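Local atomic coordinates of NOVP (PDB entry 2WK1), a protein that transfers a methyl group from S-adenosyl-L-methionine to the 4-hydroxyl of the noviose sugar in the penultimate step of novobiocin biosynthesis. Residues Trp139-Phe144 with Arg192-Trp197; Ile207-Val212 with Lys233-Gly238; Val242-Met247 with Asp272-Tyr277. All coordinates share one frame; numbering follows the deposited sequence. Where two conformers were deposited one is given.

How the contacts relate
All three contacts reach one mixed sheet, each with buried and exposed parts. Contact 1 pairs the outermost parallel strand 191-195 with strand 138-142 and ends in the cofactor pocket; Trp139 to Asp142 are buried, Arg192 and Pro195 exposed. Contact 2 sets short strand 234-235 beside the start of strand 210-215, mostly by backbone bonds plus one lysine; its Ile207 side chain lies about 13 Å from the bound S-adenosyl-L-homocysteine and touches contact 1 at Trp139. Contact 3 follows at the far end of strand 238-242, where antiparallel partner 276-279 begins. It mixes buried valine packing, exposed Met247 and Arg273, and acidic side chains, two of them (Asp243, Asp244) belonging to the predicted magnesium site.

Contact 1: residues Trp139-Phe144 with Arg192-Trp197. With SAH (S-adenosyl-L-homocysteine), chain B.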
loop_
_atom_site.group_PDB
_atom_site.type_symbol
_atom_site.label_atom_id
_atom_site.label_comp_id
_atom_site.label_asym_id
_atom_site.label_seq_id
_atom_site.Cartn_x
_atom_site.Cartn_y
_atom_site.Cartn_z
ATOM N N TRP A 139 -13.598 -6.405 16.102
ATOM C CA TRP A 139 -13.856 -5.443 17.149
ATOM C C TRP A 139 -12.622 -4.602 17.422
ATOM O O TRP A 139 -11.525 -5.116 17.637
ATOM C CB TRP A 139 -14.302 -6.135 18.420
ATOM C CG TRP A 139 -15.584 -6.905 18.297
ATOM C CD1 TRP A 139 -15.721 -8.191 17.889
ATOM C CD2 TRP A 139 -16.909 -6.421 18.558
ATOM N NE1 TRP A 139 -17.041 -8.556 17.895
ATOM C CE2 TRP A 139 -17.792 -7.493 18.302
ATOM C CE3 TRP A 139 -17.426 -5.214 19.007
ATOM C CZ2 TRP A 139 -19.166 -7.382 18.471
ATOM C CZ3 TRP A 139 -18.814 -5.106 19.165
ATOM C CH2 TRP A 139 -19.646 -6.175 18.904
ATOM N N VAL A 140 -12.820 -3.293 17.365
ATOM C CA VAL A 140 -11.771 -2.289 17.445
ATOM C C VAL A 140 -11.935 -1.548 18.759
ATOM O O VAL A 140 -12.796 -0.669 18.880
ATOM C CB VAL A 140 -11.842 -1.322 16.236
ATOM C CG1 VAL A 140 -10.719 -0.309 16.263
ATOM C CG2 VAL A 140 -11.865 -2.079 14.908
ATOM N N ALA A 141 -11.183 -1.951 19.785
ATOM C CA ALA A 141 -11.354 -1.453 21.151
ATOM C C ALA A 141 -10.236 -0.504 21.546
ATOM O O ALA A 141 -9.055 -0.885 21.539
ATOM C CB ALA A 141 -11.456 -2.601 22.139
ATOM N N ASP A 142 -10.578 0.739 21.879
ATOM C CA ASP A 142 -9.601 1.737 22.246
ATOM C C ASP A 142 -10.301 2.878 22.946
ATOM O O ASP A 142 -11.484 3.127 22.732
ATOM C CB ASP A 142 -8.894 2.296 20.999
ATOM C CG ASP A 142 -7.536 2.862 21.298
ATOM O OD1 ASP A 142 -7.423 3.991 21.814
ATOM O OD2 ASP A 142 -6.546 2.125 21.058
ATOM N N SER A 143 -9.548 3.618 23.747
ATOM C CA SER A 143 -10.051 4.889 24.255
ATOM C C SER A 143 -10.253 5.935 23.163
ATOM O O SER A 143 -11.072 6.833 23.315
ATOM C CB SER A 143 -9.098 5.464 25.285
ATOM O OG SER A 143 -7.903 5.854 24.633
ATOM N N PHE A 144 -9.485 5.824 22.083
ATOM C CA PHE A 144 -9.359 6.826 21.042
ATOM C C PHE A 144 -8.892 8.147 21.624
ATOM O O PHE A 144 -9.077 9.182 21.019
ATOM C CB PHE A 144 -10.642 6.904 20.204
ATOM C CG PHE A 144 -10.991 5.586 19.554
ATOM C CD1 PHE A 144 -10.278 5.147 18.446
ATOM C CD2 PHE A 144 -11.998 4.778 20.056
ATOM C CE1 PHE A 144 -10.548 3.937 17.861
ATOM C CE2 PHE A 144 -12.301 3.571 19.448
ATOM C CZ PHE A 144 -11.562 3.144 18.362
ATOM N N ARG A 192 -16.656 -3.341 13.984
ATOM C CA ARG A 192 -17.369 -2.726 15.077
ATOM C C ARG A 192 -16.390 -2.105 16.046
ATOM O O ARG A 192 -15.296 -2.609 16.256
ATOM C CB ARG A 192 -18.283 -3.753 15.761
ATOM C CG ARG A 192 -19.443 -4.152 14.857
ATOM C CD ARG A 192 -20.544 -4.944 15.525
ATOM N NE ARG A 192 -21.238 -4.088 16.488
ATOM C CZ ARG A 192 -22.441 -4.342 16.982
ATOM N NH1 ARG A 192 -23.070 -5.413 16.611
ATOM N NH2 ARG A 192 -22.970 -3.519 17.879
ATOM N N PHE A 193 -16.808 -1.019 16.676
ATOM C CA PHE A 193 -15.940 -0.208 17.506
ATOM C C PHE A 193 -16.418 -0.237 18.939
ATOM O O PHE A 193 -17.626 -0.171 19.222
ATOM C CB PHE A 193 -15.889 1.249 16.995
ATOM C CG PHE A 193 -15.232 1.394 15.667
ATOM C CD1 PHE A 193 -15.895 1.050 14.506
ATOM C CD2 PHE A 193 -13.922 1.803 15.571
ATOM C CE1 PHE A 193 -15.307 1.169 13.298
ATOM C CE2 PHE A 193 -13.291 1.891 14.338
ATOM C CZ PHE A 193 -13.996 1.545 13.201
ATOM N N LEU A 194 -15.469 -0.297 19.864
ATOM C CA LEU A 194 -15.734 -0.237 21.289
ATOM C C LEU A 194 -14.917 0.927 21.855
ATOM O O LEU A 194 -13.798 0.739 22.341
ATOM C CB LEU A 194 -15.339 -1.547 21.975
ATOM C CG LEU A 194 -16.206 -2.747 21.701
ATOM C CD1 LEU A 194 -15.512 -4.024 22.098
ATOM C CD2 LEU A 194 -17.539 -2.583 22.438
ATOM N N PRO A 195 -15.451 2.144 21.755
ATOM C CA PRO A 195 -14.741 3.311 22.226
ATOM C C PRO A 195 -14.896 3.469 23.705
ATOM O O PRO A 195 -16.012 3.391 24.222
ATOM C CB PRO A 195 -15.415 4.461 21.474
ATOM C CG PRO A 195 -16.810 4.019 21.305
ATOM C CD PRO A 195 -16.734 2.512 21.107
ATOM N N GLY A 196 -13.779 3.774 24.374
ATOM C CA GLY A 196 -13.764 4.082 25.807
ATOM C C GLY A 196 -12.640 3.363 26.530
ATOM O O GLY A 196 -11.867 2.601 25.925
ATOM N N TRP A 197 -12.512 3.636 27.820
ATOM C CA TRP A 197 -11.533 2.961 28.620
ATOM C C TRP A 197 -11.934 1.491 28.773
ATOM O O TRP A 197 -13.110 1.193 28.971
ATOM C CB TRP A 197 -11.435 3.642 29.998
ATOM C CG TRP A 197 -11.104 5.095 29.865
ATOM C CD1 TRP A 197 -11.910 6.149 30.191
ATOM C CD2 TRP A 197 -9.920 5.663 29.311
ATOM N NE1 TRP A 197 -11.296 7.336 29.881
ATOM C CE2 TRP A 197 -10.071 7.066 29.338
ATOM C CE3 TRP A 197 -8.736 5.128 28.798
ATOM C CZ2 TRP A 197 -9.083 7.934 28.862
ATOM C CZ3 TRP A 197 -7.773 5.995 28.312
ATOM C CH2 TRP A 197 -7.951 7.370 28.340
HETATM N N SAH B . -1.973 -2.147 18.057
HETATM C CA SAH B . -1.538 -0.778 17.614
HETATM C CB SAH B . -0.701 -0.114 18.709
HETATM C CG SAH B . -1.474 0.165 19.991
HETATM S SD SAH B . -0.777 1.556 20.892
HETATM C C SAH B . -0.875 -0.843 16.267
HETATM O O SAH B . -0.105 0.057 15.911
HETATM O OXT SAH B . -1.183 -1.743 15.497
HETATM C "C5'" SAH B . -1.637 1.420 22.471
HETATM C "C4'" SAH B . -3.141 1.749 22.355
HETATM O "O4'" SAH B . -3.798 1.288 23.561
HETATM C "C3'" SAH B . -3.468 3.232 22.182
HETATM O "O3'" SAH B . -4.274 3.474 21.014
HETATM C "C2'" SAH B . -4.213 3.575 23.491
HETATM O "O2'" SAH B . -5.227 4.574 23.366
HETATM C "C1'" SAH B . -4.818 2.231 23.909
HETATM N N9 SAH B . -5.059 2.017 25.338
HETATM C C8 SAH B . -4.116 1.646 26.242
HETATM N N7 SAH B . -4.682 1.400 27.449
HETATM C C5 SAH B . -6.015 1.595 27.296
HETATM C C6 SAH B . -7.174 1.454 28.142
HETATM N N6 SAH B . -7.034 1.091 29.405
HETATM N N1 SAH B . -8.377 1.703 27.611
HETATM C C2 SAH B . -8.532 2.032 26.316
HETATM N N3 SAH B . -7.518 2.188 25.458
HETATM C C4 SAH B . -6.270 1.952 25.912
#
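Ser143 lays its CB over one face of the Trp197 indole, 3.7 Å from the centroid of the six-membered ring, a CH-pi contact offset toward the rim. The same indole has N1 of the S-adenosyl-L-homocysteine adenine at its edge, near the ring plane. The serine OG stands between its own backbone N and carbonyl carbon (chi1 69°), and bonds to Gly146 O and Gln145 N.

Behind this, strands 138-142 and 191-195 run parallel, joined by four backbone bonds. The last of them, Gly196 N to Asp142 O at 2.9 Å, carries the pairing to the very rim of the pocket. At the other end, Trp139 and Arg192 lie side by side and point the same way. Arg192 CB sits over one face of the indole, and Trp139 CH2 comes over one face of the guanidinium, 3.6 Å from Arg192 NE, the two planes being 26° apart. On the other side of the sheet Phe144 CZ meets the edge of the Phe193 ring, the two side chains crossing at about a right angle, while its own edge meets Pro195 CA.

Asp142 ends the strand and does the polar work. SAH O2' donates to Asp142 OD1 at 2.8 Å and SAH O3' to Asp142 OD2 at 2.6 Å. OD1 also takes Phe144 N on its anti lone pair at 2.8 Å, closing an Asx turn, and OD2 takes Val115 N, so the carboxylate is braced by backbone as well as by ligand. Next to it Ser143 N donates to SAH N3 at 3.0 Å. An acidic residue at the end of the second strand is the ribose-binding hallmark of class I methyltransferases, and the two backbone donors would probably stabilise its negative charge while both ribose hydroxyls are gripped.

Contact 2: residues Ile207-Val212 with Lys233-Gly238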
loop_
_atom_site.group_PDB
_atom_site.type_symbol
_atom_site.label_atom_id
_atom_site.label_comp_id
_atom_site.label_asym_id
_atom_site.label_seq_id
_atom_site.Cartn_x
_atom_site.Cartn_y
_atom_site.Cartn_z
ATOM N N ILE A 207 -19.802 -9.204 22.834
ATOM C CA ILE A 207 -19.054 -10.216 22.127
ATOM C C ILE A 207 -19.394 -11.535 22.797
ATOM O O ILE A 207 -19.310 -11.665 24.005
ATOM C CB ILE A 207 -17.550 -9.966 22.207
ATOM C CG1 ILE A 207 -17.172 -8.570 21.670
ATOM C CG2 ILE A 207 -16.801 -11.086 21.469
ATOM C CD1 ILE A 207 -15.752 -8.162 21.964
ATOM N N ASP A 208 -19.776 -12.508 21.997
ATOM C CA ASP A 208 -20.129 -13.823 22.474
ATOM C C ASP A 208 -18.869 -14.708 22.611
ATOM O O ASP A 208 -18.551 -15.235 23.671
ATOM C CB ASP A 208 -21.119 -14.405 21.458
ATOM C CG ASP A 208 -21.577 -15.789 21.792
ATOM O OD1 ASP A 208 -21.357 -16.247 22.926
ATOM O OD2 ASP A 208 -22.186 -16.412 20.893
ATOM N N THR A 209 -18.154 -14.870 21.516
ATOM C CA THR A 209 -16.974 -15.685 21.522
ATOM C C THR A 209 -15.945 -15.064 20.624
ATOM O O THR A 209 -16.249 -14.332 19.677
ATOM C CB THR A 209 -17.239 -17.560 20.622
ATOM O OG1 THR A 209 -17.661 -17.065 19.539
ATOM C CG2 THR A 209 -18.997 -17.425 20.976
ATOM N N LEU A 210 -14.697 -15.388 20.953
ATOM C CA LEU A 210 -13.527 -14.847 20.260
ATOM C C LEU A 210 -12.652 -15.979 19.748
ATOM O O LEU A 210 -12.358 -16.944 20.467
ATOM C CB LEU A 210 -12.688 -13.994 21.218
ATOM C CG LEU A 210 -13.292 -12.655 21.632
ATOM C CD1 LEU A 210 -12.480 -12.036 22.748
ATOM C CD2 LEU A 210 -13.436 -11.747 20.408
ATOM N N ALA A 211 -12.226 -15.850 18.501
ATOM C CA ALA A 211 -11.223 -16.734 17.930
ATOM C C ALA A 211 -9.810 -16.179 18.058
ATOM O O ALA A 211 -8.848 -16.960 18.182
ATOM C CB ALA A 211 -11.574 -17.062 16.483
ATOM N N VAL A 212 -9.645 -14.855 18.020
ATOM C CA VAL A 212 -8.338 -14.220 18.241
ATOM C C VAL A 212 -8.548 -13.014 19.138
ATOM O O VAL A 212 -9.370 -12.152 18.836
ATOM C CB VAL A 212 -7.633 -13.795 16.926
ATOM C CG1 VAL A 212 -6.292 -13.123 17.249
ATOM C CG2 VAL A 212 -7.434 -14.985 15.968
ATOM N N LYS A 233 -14.001 -15.608 26.829
ATOM C CA LYS A 233 -14.700 -15.707 25.546
ATOM C C LYS A 233 -13.908 -16.449 24.476
ATOM O O LYS A 233 -14.459 -16.780 23.428
ATOM C CB LYS A 233 -15.001 -14.310 25.020
ATOM C CG LYS A 233 -15.855 -13.497 25.945
ATOM C CD LYS A 233 -16.203 -12.150 25.328
ATOM C CE LYS A 233 -16.846 -11.189 26.311
ATOM N NZ LYS A 233 -18.164 -11.705 26.779
ATOM N N VAL A 234 -12.616 -16.707 24.720
ATOM C CA VAL A 234 -11.755 -17.291 23.700
ATOM C C VAL A 234 -12.056 -18.783 23.536
ATOM O O VAL A 234 -12.004 -19.574 24.504
ATOM C CB VAL A 234 -10.255 -17.049 24.007
ATOM C CG1 VAL A 234 -9.362 -17.755 22.986
ATOM C CG2 VAL A 234 -9.962 -15.561 23.975
ATOM N N SER A 235 -12.379 -19.168 22.307
ATOM C CA SER A 235 -12.679 -20.543 21.985
ATOM C C SER A 235 -11.457 -21.451 22.113
ATOM O O SER A 235 -10.323 -21.045 21.914
ATOM C CB SER A 235 -13.142 -20.629 20.535
ATOM O OG SER A 235 -14.318 -19.882 20.363
ATOM N N VAL A 236 -11.711 -22.729 22.365
ATOM C CA VAL A 236 -10.654 -23.721 22.262
ATOM C C VAL A 236 -10.200 -23.752 20.813
ATOM O O VAL A 236 -11.023 -23.846 19.872
ATOM C CB VAL A 236 -11.158 -25.096 22.719
ATOM C CG1 VAL A 236 -10.120 -26.186 22.425
ATOM C CG2 VAL A 236 -11.498 -25.037 24.193
ATOM N N GLY A 237 -8.886 -23.654 20.611
ATOM C CA GLY A 237 -8.298 -23.531 19.290
ATOM C C GLY A 237 -7.971 -22.099 18.916
ATOM O O GLY A 237 -7.281 -21.884 17.940
ATOM N N GLY A 238 -8.491 -21.148 19.691
ATOM C CA GLY A 238 -8.244 -19.732 19.439
ATOM C C GLY A 238 -6.935 -19.279 20.033
ATOM O O GLY A 238 -6.230 -20.038 20.695
#
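Lys233 reaches back along the 207-212 segment at the closing end of a beta-alpha-beta crossover, the repeating unit of the Rossmann-like methyltransferase fold. Here the chain leaves strand 210-215, passes through helix 220-230 and returns in parallel at Val234.

From the base, Lys233 CB lies 3.9 Å from Asp208 O, with Leu210 CD1 also alongside. CG keeps company with the same Asp208 carbonyl. CD then crosses the Ile207 side chain at about a right angle, 4.0 Å from Ile207 CB, and both CD and CE run past Ile207 O at 3.4 Å. The chain is extended as far as CE and bends only at its last torsion (chi4 -64°), which turns the ammonium in toward the main chain. NZ finishes the run with a hydrogen bond to Ile207 O at 3.0 Å, nearly in line with the C=O bond, beyond the oxygen. Asp208, by contrast, turns its side chain away, and its carboxylate does not contact the ammonium.

The backbone supplies the rest. Leu210 N donates to Lys233 O at 2.8 Å, standing well above that carbonyl's plane, whereas Ser235 N meets Leu210 O nearly end-on at 2.9 Å. These two bonds flank the single parallel bridge between Leu210 and Val234, whose side chains share one side of the sheet and meet loosely through Leu210 CB and Val234 CG2. Leu210 also packs on Val111 of the neighbouring strand 109-113. Ser235 OG, beside Thr209 CB, bonds to Pro107 O.

The partner chain then turns a corner through a type II turn from Ser235 to Gly238, closed by Gly238 N donating to Ser235 O, and leads into strand 238-242, beside strand 210-215. At that point the two backbones come very close, with Gly238 CA only 3.1 Å from Ala211 O.

Contact 3: residues Val242-Met247 with Asp272-Tyr277; sequences VDDYMM and DRDGVY. With EDO (1,2-ethanediol), chain F; SO4 (sulfate ion), chain D.
Val242 and Val276 form an antiparallel hydrogen-bonded pair, and this is the tight end of the contact. Val242 N gives to Val276 O at 2.8 Å, and Val276 N returns a bond to Val242 O, lying in that carbonyl's plane. Their side chains run side by side, pointing the same way. Val276 CG2, set between its own backbone N and carbonyl carbon, touches Val242 CB and also comes up to Tyr245, 3.6 Å from CG, an off-centre CH-pi approach to the ring. The two side chains cross at a slant, and Tyr245 OH goes on to Asp256.

Just beyond, one carbonyl grips the loop: Asp274 O accepts from Tyr245 N at 3.1 Å, from above its plane, and from Met246 N at 3.0 Å, within it. The carbonyl's own loop is folded by Asp272 OD1, which takes Asp274 N, an Asx turn, and Gly275 N as well, which makes an Asx motif. Asp272 OD2 and Asp274 OD2 form salt bridges with Arg90 and Arg76 respectively.

Between this buried part and the exposed one, a water bridges Asp244 and Asp274: it sits 2.6 Å from Asp244 OD1, bonds to Asp274 OD1 as well, and accepts from Met247 N. The two carboxylates are held 4.1 Å apart, OD1 to OD1, with their planes turned 78° against each other.

The outer side is looser. Met247 and Arg273 lie toward solvent, and Arg273 grips a sulfate probably left from crystallisation, NH2 to O3 at 2.7 Å and NE to O2 at 3.1 Å.

Asp243, in salt bridges with Arg214 and Arg90, brings OD2 close to Asp216 OD1. Asp216, Asp243 and Asp244 are the predicted magnesium ligands, the latter two placed at the carboxyl end of the strand as expected for a metal-dependent class I O-methyltransferase.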
loop_
_atom_site.group_PDB
_atom_site.type_symbol
_atom_site.label_atom_id
_atom_site.label_comp_id
_atom_site.label_asym_id
_atom_site.label_seq_id
_atom_site.Cartn_x
_atom_site.Cartn_y
_atom_site.Cartn_z
ATOM N N VAL A 242 -0.018 -11.293 22.711
ATOM C CA VAL A 242 0.444 -10.259 23.630
ATOM C C VAL A 242 1.510 -9.466 22.889
ATOM O O VAL A 242 2.620 -9.972 22.634
ATOM C CB VAL A 242 1.062 -10.868 24.904
ATOM C CG1 VAL A 242 1.428 -9.791 25.855
ATOM C CG2 VAL A 242 0.128 -11.916 25.538
ATOM N N ASP A 243 1.212 -8.219 22.561
ATOM C CA ASP A 243 2.091 -7.425 21.731
ATOM C C ASP A 243 3.445 -7.160 22.359
ATOM O O ASP A 243 4.470 -7.226 21.673
ATOM C CB ASP A 243 1.434 -6.082 21.402
ATOM C CG ASP A 243 2.328 -5.208 20.546
ATOM O OD1 ASP A 243 2.360 -5.474 19.313
ATOM O OD2 ASP A 243 3.016 -4.311 21.105
ATOM N N ASP A 244 3.423 -6.806 23.638
ATOM C CA ASP A 244 4.567 -6.196 24.348
ATOM C C ASP A 244 4.697 -7.006 25.617
ATOM O O ASP A 244 4.092 -6.684 26.633
ATOM C CB ASP A 244 4.247 -4.710 24.669
ATOM C CG ASP A 244 5.475 -3.850 25.020
ATOM O OD1 ASP A 244 6.614 -4.329 25.009
ATOM O OD2 ASP A 244 5.266 -2.639 25.285
ATOM N N TYR A 245 5.435 -8.093 25.528
ATOM C CA TYR A 245 5.631 -8.999 26.665
ATOM C C TYR A 245 7.073 -8.989 27.132
ATOM O O TYR A 245 7.365 -8.777 28.302
ATOM C CB TYR A 245 5.218 -10.436 26.285
ATOM C CG TYR A 245 5.399 -11.475 27.387
ATOM C CD1 TYR A 245 4.436 -11.645 28.368
ATOM C CD2 TYR A 245 6.515 -12.281 27.437
ATOM C CE1 TYR A 245 4.593 -12.577 29.385
ATOM C CE2 TYR A 245 6.672 -13.233 28.421
ATOM C CZ TYR A 245 5.722 -13.365 29.407
ATOM O OH TYR A 245 5.908 -14.305 30.389
ATOM N N MET A 246 7.993 -9.290 26.246
ATOM C CA MET A 246 9.349 -9.507 26.710
ATOM C C MET A 246 9.989 -8.299 27.358
ATOM O O MET A 246 10.717 -8.457 28.359
ATOM C CB MET A 246 10.392 -9.778 25.246
ATOM C CG MET A 246 9.821 -10.949 24.664
ATOM S SD MET A 246 11.056 -11.381 23.537
ATOM C CE MET A 246 9.987 -12.523 22.503
ATOM N N MET A 247 9.709 -7.111 26.843
ATOM C CA MET A 247 10.422 -5.904 27.286
ATOM C C MET A 247 9.539 -4.947 28.048
ATOM O O MET A 247 9.929 -3.792 28.268
ATOM C CB MET A 247 11.004 -5.145 26.083
ATOM C CG MET A 247 11.723 -5.981 25.092
ATOM S SD MET A 247 12.911 -7.055 25.862
ATOM C CE MET A 247 13.985 -5.924 26.741
ATOM N N ASP A 272 8.742 -12.106 17.935
ATOM C CA ASP A 272 9.862 -11.265 17.521
ATOM C C ASP A 272 10.710 -10.930 18.748
ATOM O O ASP A 272 10.905 -11.818 19.594
ATOM C CB ASP A 272 9.388 -10.054 16.689
ATOM C CG ASP A 272 8.345 -9.194 17.394
ATOM O OD1 ASP A 272 8.102 -9.359 18.607
ATOM O OD2 ASP A 272 7.789 -8.313 16.709
ATOM N N ARG A 273 11.208 -9.704 18.879
ATOM C CA ARG A 273 11.958 -9.332 20.077
ATOM C C ARG A 273 11.035 -8.876 21.201
ATOM O O ARG A 273 11.533 -8.540 22.294
ATOM C CB ARG A 273 12.950 -8.208 19.757
ATOM C CG ARG A 273 13.895 -8.581 18.628
ATOM C CD ARG A 273 14.915 -7.496 18.398
ATOM N NE ARG A 273 15.935 -7.370 19.438
ATOM C CZ ARG A 273 17.158 -7.897 19.383
ATOM N NH1 ARG A 273 17.519 -8.698 18.395
ATOM N NH2 ARG A 273 18.007 -7.661 20.368
ATOM N N ASP A 274 9.711 -8.846 20.966
ATOM C CA ASP A 274 8.749 -8.263 21.915
ATOM C C ASP A 274 7.545 -9.149 22.206
ATOM O O ASP A 274 7.220 -9.413 23.376
ATOM C CB ASP A 274 8.247 -6.928 21.408
ATOM C CG ASP A 274 9.334 -5.886 21.404
ATOM O OD1 ASP A 274 9.710 -5.387 22.504
ATOM O OD2 ASP A 274 9.851 -5.572 20.313
ATOM N N GLY A 275 6.868 -9.594 21.167
ATOM C CA GLY A 275 5.576 -10.246 21.335
ATOM C C GLY A 275 5.654 -11.736 21.565
ATOM O O GLY A 275 6.625 -12.409 21.167
ATOM N N VAL A 276 4.595 -12.254 22.175
ATOM C CA VAL A 276 4.375 -13.691 22.339
ATOM C C VAL A 276 2.898 -13.990 22.082
ATOM O O VAL A 276 2.065 -13.077 22.045
ATOM C CB VAL A 276 4.767 -14.202 23.761
ATOM C CG1 VAL A 276 6.262 -13.863 24.087
ATOM C CG2 VAL A 276 3.877 -13.588 24.832
ATOM N N TYR A 277 2.556 -15.268 21.950
ATOM C CA TYR A 277 1.181 -15.678 21.829
ATOM C C TYR A 277 0.989 -17.069 22.373
ATOM O O TYR A 277 1.955 -17.812 22.530
ATOM C CB TYR A 277 0.686 -15.568 20.364
ATOM C CG TYR A 277 1.231 -16.584 19.409
ATOM C CD1 TYR A 277 2.531 -16.553 18.973
ATOM C CD2 TYR A 277 0.410 -17.549 18.891
ATOM C CE1 TYR A 277 3.012 -17.494 18.079
ATOM C CE2 TYR A 277 0.881 -18.482 17.985
ATOM C CZ TYR A 277 2.200 -18.458 17.605
ATOM O OH TYR A 277 2.660 -19.397 16.695
HETATM C C1 EDO F . -1.070 -6.445 26.291
HETATM O O1 EDO F . -2.068 -5.397 26.582
HETATM C C2 EDO F . 0.408 -6.034 26.448
HETATM O O2 EDO F . 0.993 -5.777 25.149
HETATM S S SO4 D . 16.135 -5.685 22.829
HETATM O O1 SO4 D . 16.667 -6.418 23.978
HETATM O O2 SO4 D . 15.090 -6.526 22.269
HETATM O O3 SO4 D . 17.238 -5.491 21.872
HETATM O O4 SO4 D . 15.599 -4.388 23.240
HETATM O O HOH W 1 8.248 -6.349 24.671
#